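Local coordinates for Lmo0794 protein (Listeria monocytogenes, PDB 3EW7) that is of unknown function but has a Rossmann-type fold and probably binds NAD(P), consistent with a putative oxidoreductase or epimerase/dehydratase, at residues R132-A135 and K136-E139; H140-S143 and H144-E147. The protein carries 3 engineered substitutions. All blocks are in the same frame, centred on the assembly; numbering follows the deposited sequence.

Contact 1: residues R132-A135 and K136-E139; sequences RAQA and KQLE
Four backbone bonds tie R132-A135 to K136-E139, each running from an amide to the carbonyl four residues earlier. K136 N meets R132 O at 2.9 Å, and Q137 N, L138 N and E139 N follow in step on the oxygens of A133, Q134 and A135. Q137 N and L138 N have nearly straight N-H...O bonds (167° and 168°); the bond from E139 N to A135 O is more bent. Within K136-E139, K136 NZ and E139 OE1 form a salt bridge at 3.0 Å, an i to i+3 pair about one turn apart. The lysine chain, bent at chi2 and chi4, carries its amine forward along the helix to the carboxylate. The i to i+4 ladder is that of an alpha helix, here part of helix 131-142, packed against the parallel sheet of a Rossmann-type fold. Q134, Q137 and L138 face inward: Q134 and L138 touch Y152 of strand 150-154, while Q137 OE1 is hydrogen-bonded to Y152 OH and Q137 NE2 weakly to H79 O. With Q137 CG beside its own backbone N (chi1 -61°), that methylene lies 3.2 Å from A133 O and the amide leans back past Q134, OE1 being 3.6 Å from Q134 CA. L138 CB rests 3.5 Å from A135 O. On the exposed side, E139 folds back along the helix, its CG 3.5 Å from A135 O.

Contact 2: residues H140-S143 and H144-E147; sequences HLKS and HQAE. Engineered in segment 140-143: K142 (natural residue Arg).
The backbone leaves its helical course where H140-S143 runs into H144-E147: H144 N bonds to L141 O at 2.9 Å, three residues back, and Q145 N makes a weak bond to K142 O, while the backbone angles of H144 depart from helical values. Shortened i to i+3 bonds of this kind are characteristic of a helix running out, here near the end of helix 131-142, in the connection to strand 150-154 of the Rossmann-type fold. The donor H144 N stands well above the carbonyl plane of L141, 55° out of it, so the bond does not use a lone-pair direction.

A side chain supplies a further bond. H144 ND1 reaches H140 O at 3.2 Å, meeting the carbonyl almost end-on (C=O...N angle 168°) and close to the plane of the imidazole ring. Because CG sits beside the backbone N (chi1 -59°), the ring turns back over the last helical turn and takes a carbonyl that S143 N also bonds weakly. S143 O lies over one face of this ring, and H144 also packs on I87 of helix 79-90.

H140 directs its own imidazole elsewhere, with ND1 hydrogen-bonded to D84 OD1, and S143 OG turns back to E139 O. L141 is buried among I87, F148, W150 and Y152. On the outer side, the engineered K142 and Q145 run side by side in the same direction. The glutamine, bent at chi2, places its CG 3.2 Å from K142 O and its OE1 3.1 Å from K142 CG.

Contacts 1 and 2 follow one another along the chain without a gap, their centres about 12 Å apart on the same side of the molecule. Contact 1 lies wholly on helix 131-142; contact 2 starts on its last turn and continues into the loop leading to strand 150-154. In chain order the helix lies between strands 97-101 and 150-154, neighbours in the parallel sheet, as in a beta-alpha-beta crossover, although part of the connection before it (106-124) is not modelled. Both contacts meet strand 150-154 through Y152, and contact 2 also packs on helix 79-90. Centred about 15 and 17 Å from the chain's centre, the pair lies at the periphery of the probable nucleotide-binding fold.

Contact 1: residues R132-A135 and K136-E139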
ATOM      1  N   ARG A 132      -9.830  14.691  -0.137  1.00 76.85           N
ATOM      2  CA  ARG A 132     -10.797  14.456   0.921  1.00 77.25           C
ATOM      3  C   ARG A 132     -10.864  12.981   1.280  1.00 75.59           C
ATOM      4  O   ARG A 132     -11.087  12.627   2.437  1.00 75.86           O
ATOM      5  CB  ARG A 132     -12.184  14.958   0.509  1.00 80.68           C
ATOM      6  CG  ARG A 132     -12.607  14.608  -0.919  1.00 86.09           C
ATOM      7  CD  ARG A 132     -14.038  15.094  -1.190  1.00 90.67           C
ATOM      8  NE  ARG A 132     -14.304  16.405  -0.579  1.00 94.00           N
ATOM      9  CZ  ARG A 132     -13.974  17.582  -1.111  1.00 94.49           C
ATOM     10  NH1 ARG A 132     -13.365  17.643  -2.291  1.00 95.00           N
ATOM     11  NH2 ARG A 132     -14.236  18.706  -0.448  1.00 94.02           N
ATOM     12  N   ALA A 133     -10.667  12.123   0.284  1.00 73.03           N
ATOM     13  CA  ALA A 133     -10.702  10.688   0.518  1.00 70.23           C
ATOM     14  C   ALA A 133      -9.614  10.338   1.513  1.00 69.13           C
ATOM     15  O   ALA A 133      -9.816   9.534   2.420  1.00 69.85           O
ATOM     16  CB  ALA A 133     -10.477   9.934  -0.774  1.00 69.51           C
ATOM     17  N   GLN A 134      -8.454  10.956   1.345  1.00 66.97           N
ATOM     18  CA  GLN A 134      -7.335  10.697   2.227  1.00 65.36           C
ATOM     19  C   GLN A 134      -7.662  11.130   3.638  1.00 64.42           C
ATOM     20  O   GLN A 134      -7.447  10.386   4.596  1.00 63.82           O
ATOM     21  CB  GLN A 134      -6.097  11.446   1.752  1.00 65.61           C
ATOM     22  CG  GLN A 134      -4.837  10.999   2.444  1.00 64.81           C
ATOM     23  CD  GLN A 134      -3.657  11.868   2.119  1.00 64.48           C
ATOM     24  OE1 GLN A 134      -3.331  12.785   2.872  1.00 64.87           O
ATOM     25  NE2 GLN A 134      -3.009  11.594   0.988  1.00 63.61           N
ATOM     26  N   ALA A 135      -8.175  12.349   3.760  1.00 64.34           N
ATOM     27  CA  ALA A 135      -8.533  12.903   5.058  1.00 63.76           C
ATOM     28  C   ALA A 135      -9.493  11.959   5.752  1.00 62.97           C
ATOM     29  O   ALA A 135      -9.379  11.734   6.951  1.00 63.05           O
ATOM     30  CB  ALA A 135      -9.167  14.272   4.890  1.00 63.83           C
ATOM     31  N   LYS A 136     -10.435  11.407   4.996  1.00 61.85           N
ATOM     32  CA  LYS A 136     -11.399  10.470   5.548  1.00 61.69           C
ATOM     33  C   LYS A 136     -10.708   9.227   6.097  1.00 59.90           C
ATOM     34  O   LYS A 136     -10.952   8.824   7.238  1.00 59.18           O
ATOM     35  CB  LYS A 136     -12.408  10.064   4.480  1.00 64.74           C
ATOM     36  CG  LYS A 136     -13.679  10.873   4.515  1.00 68.78           C
ATOM     37  CD  LYS A 136     -14.797  10.104   5.199  1.00 72.40           C
ATOM     38  CE  LYS A 136     -15.907  11.040   5.670  1.00 74.72           C
ATOM     39  NZ  LYS A 136     -15.536  11.791   6.916  1.00 73.61           N
ATOM     40  N   GLN A 137      -9.854   8.617   5.278  1.00 57.53           N
ATOM     41  CA  GLN A 137      -9.123   7.426   5.689  1.00 55.79           C
ATOM     42  C   GLN A 137      -8.395   7.723   6.991  1.00 56.61           C
ATOM     43  O   GLN A 137      -8.444   6.937   7.940  1.00 57.25           O
ATOM     44  CB  GLN A 137      -8.115   7.025   4.614  1.00 53.69           C
ATOM     45  CG  GLN A 137      -8.741   6.687   3.270  1.00 51.77           C
ATOM     46  CD  GLN A 137      -7.708   6.351   2.214  1.00 51.40           C
ATOM     47  OE1 GLN A 137      -6.765   7.108   1.990  1.00 53.38           O
ATOM     48  NE2 GLN A 137      -7.881   5.214   1.557  1.00 48.81           N
ATOM     49  N   LEU A 138      -7.733   8.876   7.032  1.00 56.90           N
ATOM     50  CA  LEU A 138      -6.985   9.307   8.209  1.00 57.03           C
ATOM     51  C   LEU A 138      -7.877   9.489   9.442  1.00 56.73           C
ATOM     52  O   LEU A 138      -7.470   9.176  10.557  1.00 56.51           O
ATOM     53  CB  LEU A 138      -6.236  10.609   7.888  1.00 57.32           C
ATOM     54  CG  LEU A 138      -4.705  10.558   7.747  1.00 57.81           C
ATOM     55  CD1 LEU A 138      -4.278   9.337   6.956  1.00 56.36           C
ATOM     56  CD2 LEU A 138      -4.208  11.842   7.084  1.00 57.49           C
ATOM     57  N   GLU A 139      -9.090   9.994   9.240  1.00 57.48           N
ATOM     58  CA  GLU A 139     -10.020  10.195  10.342  1.00 59.31           C
ATOM     59  C   GLU A 139     -10.427   8.832  10.854  1.00 59.35           C
ATOM     60  O   GLU A 139     -10.571   8.634  12.063  1.00 60.33           O
ATOM     61  CB  GLU A 139     -11.267  10.942   9.878  1.00 62.42           C
ATOM     62  CG  GLU A 139     -11.157  12.459   9.895  1.00 70.18           C
ATOM     63  CD  GLU A 139     -12.073  13.131   8.861  1.00 75.52           C
ATOM     64  OE1 GLU A 139     -13.200  12.616   8.636  1.00 78.37           O
ATOM     65  OE2 GLU A 139     -11.671  14.171   8.282  1.00 76.51           O
TER

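Contact 2: residues H140-S143 and H144-E147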
ATOM      1  N   HIS A 140     -10.618   7.898   9.921  1.00 58.40           N
ATOM      2  CA  HIS A 140     -11.017   6.534  10.258  1.00 56.55           C
ATOM      3  C   HIS A 140      -9.873   5.783  10.898  1.00 55.59           C
ATOM      4  O   HIS A 140     -10.081   4.960  11.790  1.00 54.93           O
ATOM      5  CB  HIS A 140     -11.495   5.773   9.019  1.00 56.92           C
ATOM      6  CG  HIS A 140     -12.850   6.191   8.538  1.00 58.89           C
ATOM      7  ND1 HIS A 140     -13.630   5.391   7.730  1.00 59.08           N
ATOM      8  CD2 HIS A 140     -13.564   7.321   8.752  1.00 59.06           C
ATOM      9  CE1 HIS A 140     -14.770   6.009   7.474  1.00 58.85           C
ATOM     10  NE2 HIS A 140     -14.754   7.183   8.082  1.00 58.32           N
ATOM     11  N   LEU A 141      -8.659   6.053  10.439  1.00 54.07           N
ATOM     12  CA  LEU A 141      -7.504   5.399  11.014  1.00 53.27           C
ATOM     13  C   LEU A 141      -7.343   5.860  12.453  1.00 53.73           C
ATOM     14  O   LEU A 141      -7.094   5.056  13.340  1.00 52.70           O
ATOM     15  CB  LEU A 141      -6.258   5.716  10.200  1.00 50.75           C
ATOM     16  CG  LEU A 141      -6.158   4.862   8.935  1.00 50.15           C
ATOM     17  CD1 LEU A 141      -4.997   5.344   8.075  1.00 50.48           C
ATOM     18  CD2 LEU A 141      -5.976   3.403   9.322  1.00 46.95           C
ATOM     19  N   LYS A 142      -7.507   7.156  12.690  1.00 55.22           N
ATOM     20  CA  LYS A 142      -7.375   7.680  14.045  1.00 57.48           C
ATOM     21  C   LYS A 142      -8.423   7.115  15.000  1.00 57.03           C
ATOM     22  O   LYS A 142      -8.229   7.127  16.220  1.00 57.34           O
ATOM     23  CB  LYS A 142      -7.446   9.210  14.038  1.00 60.26           C
ATOM     24  CG  LYS A 142      -6.071   9.866  14.039  1.00 65.11           C
ATOM     25  CD  LYS A 142      -5.858  10.776  12.834  1.00 67.39           C
ATOM     26  CE  LYS A 142      -4.442  10.614  12.283  1.00 69.09           C
ATOM     27  NZ  LYS A 142      -4.051  11.696  11.331  1.00 68.39           N
ATOM     28  N   SER A 143      -9.528   6.616  14.456  1.00 55.14           N
ATOM     29  CA  SER A 143     -10.579   6.053  15.288  1.00 54.97           C
ATOM     30  C   SER A 143     -10.119   4.713  15.826  1.00 54.67           C
ATOM     31  O   SER A 143     -10.700   4.174  16.763  1.00 54.86           O
ATOM     32  CB  SER A 143     -11.859   5.879  14.482  1.00 54.95           C
ATOM     33  OG  SER A 143     -12.253   7.117  13.931  1.00 57.75           O
ATOM     34  N   HIS A 144      -9.073   4.181  15.212  1.00 54.09           N
ATOM     35  CA  HIS A 144      -8.503   2.916  15.633  1.00 54.84           C
ATOM     36  C   HIS A 144      -7.001   3.097  15.844  1.00 54.23           C
ATOM     37  O   HIS A 144      -6.208   2.182  15.623  1.00 53.41           O
ATOM     38  CB  HIS A 144      -8.766   1.839  14.585  1.00 57.18           C
ATOM     39  CG  HIS A 144     -10.216   1.618  14.303  1.00 60.35           C
ATOM     40  ND1 HIS A 144     -10.991   2.535  13.628  1.00 62.96           N
ATOM     41  CD2 HIS A 144     -11.040   0.587  14.614  1.00 62.46           C
ATOM     42  CE1 HIS A 144     -12.230   2.081  13.531  1.00 64.03           C
ATOM     43  NE2 HIS A 144     -12.285   0.900  14.123  1.00 63.52           N
ATOM     44  N   GLN A 145      -6.632   4.299  16.276  1.00 54.65           N
ATOM     45  CA  GLN A 145      -5.245   4.669  16.538  1.00 55.39           C
ATOM     46  C   GLN A 145      -4.370   3.535  17.043  1.00 54.62           C
ATOM     47  O   GLN A 145      -3.351   3.202  16.437  1.00 53.59           O
ATOM     48  CB  GLN A 145      -5.187   5.793  17.577  1.00 57.71           C
ATOM     49  CG  GLN A 145      -5.156   7.171  16.996  1.00 62.23           C
ATOM     50  CD  GLN A 145      -3.861   7.447  16.263  1.00 65.54           C
ATOM     51  OE1 GLN A 145      -3.813   8.279  15.352  1.00 68.28           O
ATOM     52  NE2 GLN A 145      -2.797   6.757  16.664  1.00 64.92           N
ATOM     53  N   ALA A 146      -4.783   2.953  18.164  1.00 53.02           N
ATOM     54  CA  ALA A 146      -4.009   1.908  18.803  1.00 51.84           C
ATOM     55  C   ALA A 146      -4.517   0.492  18.638  1.00 50.81           C
ATOM     56  O   ALA A 146      -3.938  -0.433  19.195  1.00 52.49           O
ATOM     57  CB  ALA A 146      -3.866   2.234  20.291  1.00 49.77           C
ATOM     58  N   GLU A 147      -5.573   0.301  17.859  1.00 50.44           N
ATOM     59  CA  GLU A 147      -6.129  -1.039  17.690  1.00 50.45           C
ATOM     60  C   GLU A 147      -5.382  -1.995  16.752  1.00 49.20           C
ATOM     61  O   GLU A 147      -5.668  -3.192  16.729  1.00 48.56           O
ATOM     62  CB  GLU A 147      -7.606  -0.926  17.308  1.00 52.82           C
ATOM     63  CG  GLU A 147      -8.463  -0.432  18.480  1.00 54.77           C
ATOM     64  CD  GLU A 147      -9.845   0.053  18.066  1.00 56.01           C
ATOM     65  OE1 GLU A 147     -10.605  -0.736  17.470  1.00 56.54           O
ATOM     66  OE2 GLU A 147     -10.177   1.226  18.345  1.00 55.69           O
TER